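Local coordinates for glycerophosphoryl diester phosphodiesterase (Parabacteroides distasonis, PDB 3MZ2), which probably hydrolyses glycerophosphodiesters to an alcohol and glycerol phosphate, at residues 35-40 and 262-267; 62-67 and 131-136. All coordinates share one frame; numbering follows the deposited sequence.

Interaction 1: 35-40 and 262-267; sequences SGHRGG and IIESDR. With SO4 (sulfate ion), chain C; SO4 (sulfate ion), chain G; SO4 (sulfate ion), chain F.
H37 and D266 run alongside each other in the same direction and join through a short hydrogen bond of 2.6 Å from H37 ND1 to D266 OD1. OD1 lies in the ring plane, but H37 ND1 meets it on the syn side from 31° out of the carboxylate plane. With CG anti to the backbone N (chi1 -174°), the H37 ring keeps ND1 on D266 while NE2 donates to O2 of the chain C sulfate at 3.0 Å, an ion probably from the crystallisation liquor. The E264 carboxylate, turned 60° from the ring, brings OE1 obliquely to 3.3 Å from H37 CD2, while OE2 lies near the ring plane; OE1 is also bonded to S234. R38 lays CG over one ring face and grips the chain C sulfate with NE and NH2, as suits an arginine facing an anion. A leucine in place of H37 would probably leave D266 OD1 without this donor and the sulfate with one bond fewer. Beneath these side chains the backbones pair in parallel: S35 N donates to I263 O at 2.9 Å, and H37 N reaches S265 O from above the carbonyl plane. Strand 33-36 lies between 262-265 and 63-70, while I263 and S265 pack on helix 245-257.

Interaction 2: 62-67 and 131-136; sequences ATFEID and GKTILI
T133 OG1 donates to A62 O at 2.6 Å, in the carbonyl plane and on a lone pair, so a threonine side chain ties the two segments together just before regular pairing begins. Holding OG1 anti to the backbone N (chi1 -175°) aims the hydroxyl at that carbonyl, while T133 CG2 meets the F64 ring at its edge, 3.9 Å from F64 CD2. Parallel strand bonds follow: F64 N to I134 O at 3.1 Å, I136 N to F64 O at 2.8 Å, and I66 N to I136 O at 2.9 Å. The face bearing F64, I66 and L135 is apolar, as suits one packed on helices: the I66 and L135 side chains cross, with I66 CD1 3.9 Å from L135 CD1, and L135 CD2 approaches F64 CB. The other mixes isoleucine with polar side chains; T63 CG2 lies alongside I134, 3.7 Å from I134 CB, and I136 CD1 comes up to T63 OG1. Further out, S35 bonds to T63 OG1 and the backbone N of R38 donates to E65 OE1, fixing these two polar groups. Helices 50-59 and 122-129 pack over F64, I66 and L135. Strands 63-70 and 135-137, with helix 122-129 leading into the second, form neighbouring parallel staves of a TIM barrel.

How the interactions relate
Both contacts are buried strand pairings in one barrel sheet, whose strands here run parallel, and strands 33-36 and 63-70 are neighbours that join them: G36 N bonds to T63 O. Along the chain, interaction 2 is nested within the long loop closed by interaction 1. Their chemistry differs with place. Interaction 1 ends in loops at the strands' C-terminal ends, where TIM barrels carry their active sites, and is rich in charged groups around sulfates that may mark a phosphate pocket. Interaction 2 is backbone pairing with apolar side chains packed on helices 50-59 and 122-129 on one face, although E65 and D67 extend its polar end toward that pocket, D67 OD2 packing against R38 CG.

Interaction 1: 35-40 and 262-267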
loop_
_atom_site.group_PDB
_atom_site.type_symbol
_atom_site.label_atom_id
_atom_site.label_comp_id
_atom_site.label_asym_id
_atom_site.label_seq_id
_atom_site.Cartn_x
_atom_site.Cartn_y
_atom_site.Cartn_z
ATOM N N SER A 35 1.018 -1.508 -22.030
ATOM C CA SER A 35 0.472 -2.252 -20.882
ATOM C C SER A 35 -0.823 -1.603 -20.437
ATOM O O SER A 35 -0.898 -0.379 -20.329
ATOM C CB SER A 35 1.514 -2.296 -19.755
ATOM O OG SER A 35 1.164 -3.212 -18.744
ATOM N N GLY A 36 -1.860 -2.415 -20.236
ATOM C CA GLY A 36 -3.154 -1.944 -19.805
ATOM C C GLY A 36 -3.156 -1.752 -18.321
ATOM O O GLY A 36 -3.113 -2.731 -17.561
ATOM N N HIS A 37 -3.197 -0.503 -17.882
ATOM C CA HIS A 37 -3.362 -0.157 -16.470
ATOM C C HIS A 37 -4.696 -0.635 -15.914
ATOM O O HIS A 37 -5.788 -0.296 -16.427
ATOM C CB HIS A 37 -3.272 1.358 -16.307
ATOM C CG HIS A 37 -3.274 1.839 -14.886
ATOM N ND1 HIS A 37 -4.319 2.554 -14.343
ATOM C CD2 HIS A 37 -2.336 1.749 -13.910
ATOM C CE1 HIS A 37 -4.031 2.889 -13.098
ATOM N NE2 HIS A 37 -2.825 2.427 -12.815
ATOM N N ARG A 38 -4.592 -1.418 -14.833
ATOM C CA ARG A 38 -5.742 -2.041 -14.164
ATOM C C ARG A 38 -6.546 -2.785 -15.197
ATOM O O ARG A 38 -7.758 -2.839 -15.091
ATOM C CB ARG A 38 -6.630 -1.019 -13.426
ATOM C CG ARG A 38 -5.974 -0.164 -12.365
ATOM C CD ARG A 38 -6.989 0.771 -11.704
ATOM N NE ARG A 38 -6.422 1.882 -10.932
ATOM C CZ ARG A 38 -7.055 3.025 -10.670
ATOM N NH1 ARG A 38 -8.297 3.223 -11.079
ATOM N NH2 ARG A 38 -6.452 3.982 -9.965
ATOM N N GLY A 39 -5.872 -3.294 -16.236
ATOM C CA GLY A 39 -6.453 -3.937 -17.366
ATOM C C GLY A 39 -6.837 -3.143 -18.594
ATOM O O GLY A 39 -7.188 -3.709 -19.596
ATOM N N GLY A 40 -6.727 -1.810 -18.545
ATOM C CA GLY A 40 -7.368 -0.933 -19.536
ATOM C C GLY A 40 -8.857 -0.786 -19.217
ATOM O O GLY A 40 -9.429 -1.605 -18.484
ATOM N N ILE A 262 7.899 1.502 -23.055
ATOM C CA ILE A 262 6.605 0.937 -22.717
ATOM C C ILE A 262 5.720 2.068 -22.188
ATOM O O ILE A 262 6.165 2.886 -21.407
ATOM C CB ILE A 262 6.726 -0.198 -21.624
ATOM C CG1 ILE A 262 7.863 -1.204 -21.960
ATOM C CG2 ILE A 262 5.379 -0.877 -21.444
ATOM C CD1 ILE A 262 8.193 -2.225 -20.868
ATOM N N ILE A 263 4.479 2.131 -22.682
ATOM C CA ILE A 263 3.449 3.014 -22.088
ATOM C C ILE A 263 2.418 2.171 -21.354
ATOM O O ILE A 263 1.800 1.252 -21.977
ATOM C CB ILE A 263 2.758 3.856 -23.151
ATOM C CG1 ILE A 263 3.756 4.880 -23.676
ATOM C CG2 ILE A 263 1.551 4.579 -22.545
ATOM C CD1 ILE A 263 3.280 5.606 -24.967
ATOM N N GLU A 264 2.261 2.409 -20.058
ATOM C CA GLU A 264 1.133 1.871 -19.284
ATOM C C GLU A 264 0.018 2.903 -19.225
ATOM O O GLU A 264 0.244 4.046 -18.821
ATOM C CB GLU A 264 1.538 1.500 -17.863
ATOM C CG GLU A 264 0.394 0.937 -17.030
ATOM C CD GLU A 264 0.730 0.896 -15.556
ATOM O OE1 GLU A 264 0.851 1.964 -14.917
ATOM O OE2 GLU A 264 0.895 -0.191 -15.049
ATOM N N SER A 265 -1.190 2.486 -19.603
ATOM C CA SER A 265 -2.293 3.409 -19.815
ATOM C C SER A 265 -3.627 2.807 -19.481
ATOM O O SER A 265 -3.837 1.575 -19.688
ATOM C CB SER A 265 -2.253 3.882 -21.285
ATOM O OG SER A 265 -3.317 4.732 -21.650
ATOM N N ASP A 266 -4.563 3.652 -19.025
ATOM C CA ASP A 266 -5.956 3.257 -18.878
ATOM C C ASP A 266 -6.621 3.169 -20.261
ATOM O O ASP A 266 -7.706 2.645 -20.357
ATOM C CB ASP A 266 -6.754 4.241 -18.001
ATOM C CG ASP A 266 -6.430 4.126 -16.527
ATOM O OD1 ASP A 266 -6.137 3.012 -16.086
ATOM O OD2 ASP A 266 -6.466 5.164 -15.817
ATOM N N ARG A 267 -5.951 3.700 -21.296
ATOM C CA ARG A 267 -6.465 3.790 -22.641
ATOM C C ARG A 267 -5.559 3.091 -23.655
ATOM O O ARG A 267 -5.149 3.696 -24.626
ATOM C CB ARG A 267 -6.618 5.252 -23.038
ATOM C CG ARG A 267 -7.465 6.114 -22.104
ATOM C CD ARG A 267 -7.441 7.563 -22.587
ATOM N NE ARG A 267 -8.186 8.465 -21.705
ATOM C CZ ARG A 267 -9.503 8.682 -21.761
ATOM N NH1 ARG A 267 -10.247 8.073 -22.672
ATOM N NH2 ARG A 267 -10.078 9.539 -20.917
HETATM S S SO4 C . -2.932 2.597 -9.427
HETATM O O1 SO4 C . -3.732 1.471 -9.910
HETATM O O2 SO4 C . -1.637 2.551 -10.109
HETATM O O3 SO4 C . -3.567 3.898 -9.706
HETATM O O4 SO4 C . -2.870 2.492 -7.947
HETATM S S SO4 G . -9.213 6.761 -11.397
HETATM O O1 SO4 G . -10.530 7.132 -11.931
HETATM O O2 SO4 G . -8.628 5.734 -12.251
HETATM O O3 SO4 G . -8.354 7.945 -11.374
HETATM O O4 SO4 G . -9.286 6.178 -10.051
HETATM S S SO4 F . -10.395 10.735 -17.353
HETATM O O1 SO4 F . -11.721 10.574 -17.956
HETATM O O2 SO4 F . -9.368 10.698 -18.396
HETATM O O3 SO4 F . -10.327 12.015 -16.648
HETATM O O4 SO4 F . -10.177 9.665 -16.380
HETATM O O HOH W 1 2.195 -2.341 -16.278
#

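Interaction 2: 62-67 and 131-136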
loop_
_atom_site.group_PDB
_atom_site.type_symbol
_atom_site.label_atom_id
_atom_site.label_comp_id
_atom_site.label_asym_id
_atom_site.label_seq_id
_atom_site.Cartn_x
_atom_site.Cartn_y
_atom_site.Cartn_z
ATOM N N ALA A 62 -0.656 -6.427 -25.787
ATOM C CA ALA A 62 -0.448 -5.700 -24.561
ATOM C C ALA A 62 -0.209 -6.706 -23.432
ATOM O O ALA A 62 -0.588 -7.861 -23.540
ATOM C CB ALA A 62 -1.671 -4.820 -24.238
ATOM N N THR A 63 0.409 -6.217 -22.364
ATOM C CA THR A 63 0.436 -6.850 -21.065
ATOM C C THR A 63 -0.617 -6.160 -20.212
ATOM O O THR A 63 -1.155 -5.131 -20.610
ATOM C CB THR A 63 1.783 -6.718 -20.379
ATOM O OG1 THR A 63 2.134 -5.329 -20.323
ATOM C CG2 THR A 63 2.854 -7.483 -21.177
ATOM N N PHE A 64 -0.969 -6.774 -19.091
ATOM C CA PHE A 64 -2.011 -6.224 -18.211
ATOM C C PHE A 64 -1.532 -6.162 -16.763
ATOM O O PHE A 64 -1.204 -7.169 -16.171
ATOM C CB PHE A 64 -3.304 -7.060 -18.327
ATOM C CG PHE A 64 -3.878 -7.066 -19.731
ATOM C CD1 PHE A 64 -4.460 -5.932 -20.214
ATOM C CD2 PHE A 64 -3.735 -8.127 -20.562
ATOM C CE1 PHE A 64 -4.990 -5.891 -21.504
ATOM C CE2 PHE A 64 -4.236 -8.090 -21.869
ATOM C CZ PHE A 64 -4.835 -6.937 -22.352
ATOM N N GLU A 65 -1.604 -4.967 -16.204
ATOM C CA GLU A 65 -1.291 -4.719 -14.808
ATOM C C GLU A 65 -2.626 -4.810 -14.071
ATOM O O GLU A 65 -3.595 -4.184 -14.473
ATOM C CB GLU A 65 -0.702 -3.320 -14.699
ATOM C CG GLU A 65 -0.286 -2.998 -13.287
ATOM C CD GLU A 65 -1.307 -2.256 -12.472
ATOM O OE1 GLU A 65 -2.379 -1.869 -12.972
ATOM O OE2 GLU A 65 -0.993 -2.051 -11.276
ATOM N N ILE A 66 -2.714 -5.649 -13.040
ATOM C CA ILE A 66 -3.977 -5.955 -12.400
ATOM C C ILE A 66 -3.847 -5.863 -10.879
ATOM O O ILE A 66 -2.725 -5.833 -10.319
ATOM C CB ILE A 66 -4.496 -7.353 -12.882
ATOM C CG1 ILE A 66 -3.512 -8.465 -12.527
ATOM C CG2 ILE A 66 -4.720 -7.308 -14.410
ATOM C CD1 ILE A 66 -3.928 -9.911 -12.918
ATOM N N ASP A 67 -5.004 -5.852 -10.213
ATOM C CA ASP A 67 -5.123 -5.571 -8.784
ATOM C C ASP A 67 -5.710 -6.755 -7.986
ATOM O O ASP A 67 -6.923 -6.811 -7.758
ATOM C CB ASP A 67 -6.026 -4.325 -8.572
ATOM C CG ASP A 67 -5.479 -3.092 -9.267
ATOM O OD1 ASP A 67 -4.378 -2.666 -8.853
ATOM O OD2 ASP A 67 -6.136 -2.569 -10.184
ATOM N N GLY A 131 -0.080 -18.112 -22.794
ATOM C CA GLY A 131 -0.037 -18.197 -24.264
ATOM C C GLY A 131 -0.637 -17.023 -25.009
ATOM O O GLY A 131 -0.660 -17.020 -26.261
ATOM N N LYS A 132 -1.178 -16.051 -24.265
ATOM C CA LYS A 132 -1.732 -14.846 -24.854
ATOM C C LYS A 132 -1.013 -13.558 -24.456
ATOM O O LYS A 132 -0.831 -12.672 -25.288
ATOM C CB LYS A 132 -3.197 -14.691 -24.507
ATOM C CG LYS A 132 -4.058 -15.854 -24.908
ATOM C CD LYS A 132 -5.498 -15.573 -24.558
ATOM C CE LYS A 132 -6.349 -16.808 -24.776
ATOM N NZ LYS A 132 -6.180 -17.968 -23.792
ATOM N N THR A 133 -0.643 -13.418 -23.182
ATOM C CA THR A 133 -0.137 -12.160 -22.664
ATOM C C THR A 133 0.671 -12.426 -21.366
ATOM O O THR A 133 0.980 -13.562 -21.036
ATOM C CB THR A 133 -1.324 -11.174 -22.409
ATOM O OG1 THR A 133 -0.827 -9.883 -21.998
ATOM C CG2 THR A 133 -2.273 -11.685 -21.349
ATOM N N ILE A 134 1.022 -11.367 -20.666
ATOM C CA ILE A 134 1.710 -11.425 -19.397
ATOM C C ILE A 134 0.900 -10.561 -18.466
ATOM O O ILE A 134 0.507 -9.457 -18.839
ATOM C CB ILE A 134 3.120 -10.801 -19.499
ATOM C CG1 ILE A 134 3.936 -11.426 -20.599
ATOM C CG2 ILE A 134 3.884 -10.853 -18.129
ATOM C CD1 ILE A 134 5.051 -10.591 -21.065
ATOM N N LEU A 135 0.625 -11.036 -17.263
ATOM C CA LEU A 135 -0.024 -10.254 -16.254
ATOM C C LEU A 135 1.024 -9.690 -15.301
ATOM O O LEU A 135 2.082 -10.319 -15.044
ATOM C CB LEU A 135 -0.988 -11.172 -15.464
ATOM C CG LEU A 135 -2.056 -11.933 -16.263
ATOM C CD1 LEU A 135 -2.868 -12.834 -15.328
ATOM C CD2 LEU A 135 -2.911 -10.975 -17.051
ATOM N N ILE A 136 0.743 -8.528 -14.743
ATOM C CA ILE A 136 1.653 -7.847 -13.846
ATOM C C ILE A 136 0.881 -7.510 -12.572
ATOM O O ILE A 136 -0.103 -6.756 -12.610
ATOM C CB ILE A 136 2.252 -6.579 -14.480
ATOM C CG1 ILE A 136 2.884 -6.935 -15.832
ATOM C CG2 ILE A 136 3.300 -5.963 -13.464
ATOM C CD1 ILE A 136 3.433 -5.694 -16.670
HETATM O O HOH W 2 -0.787 -9.642 -26.427
#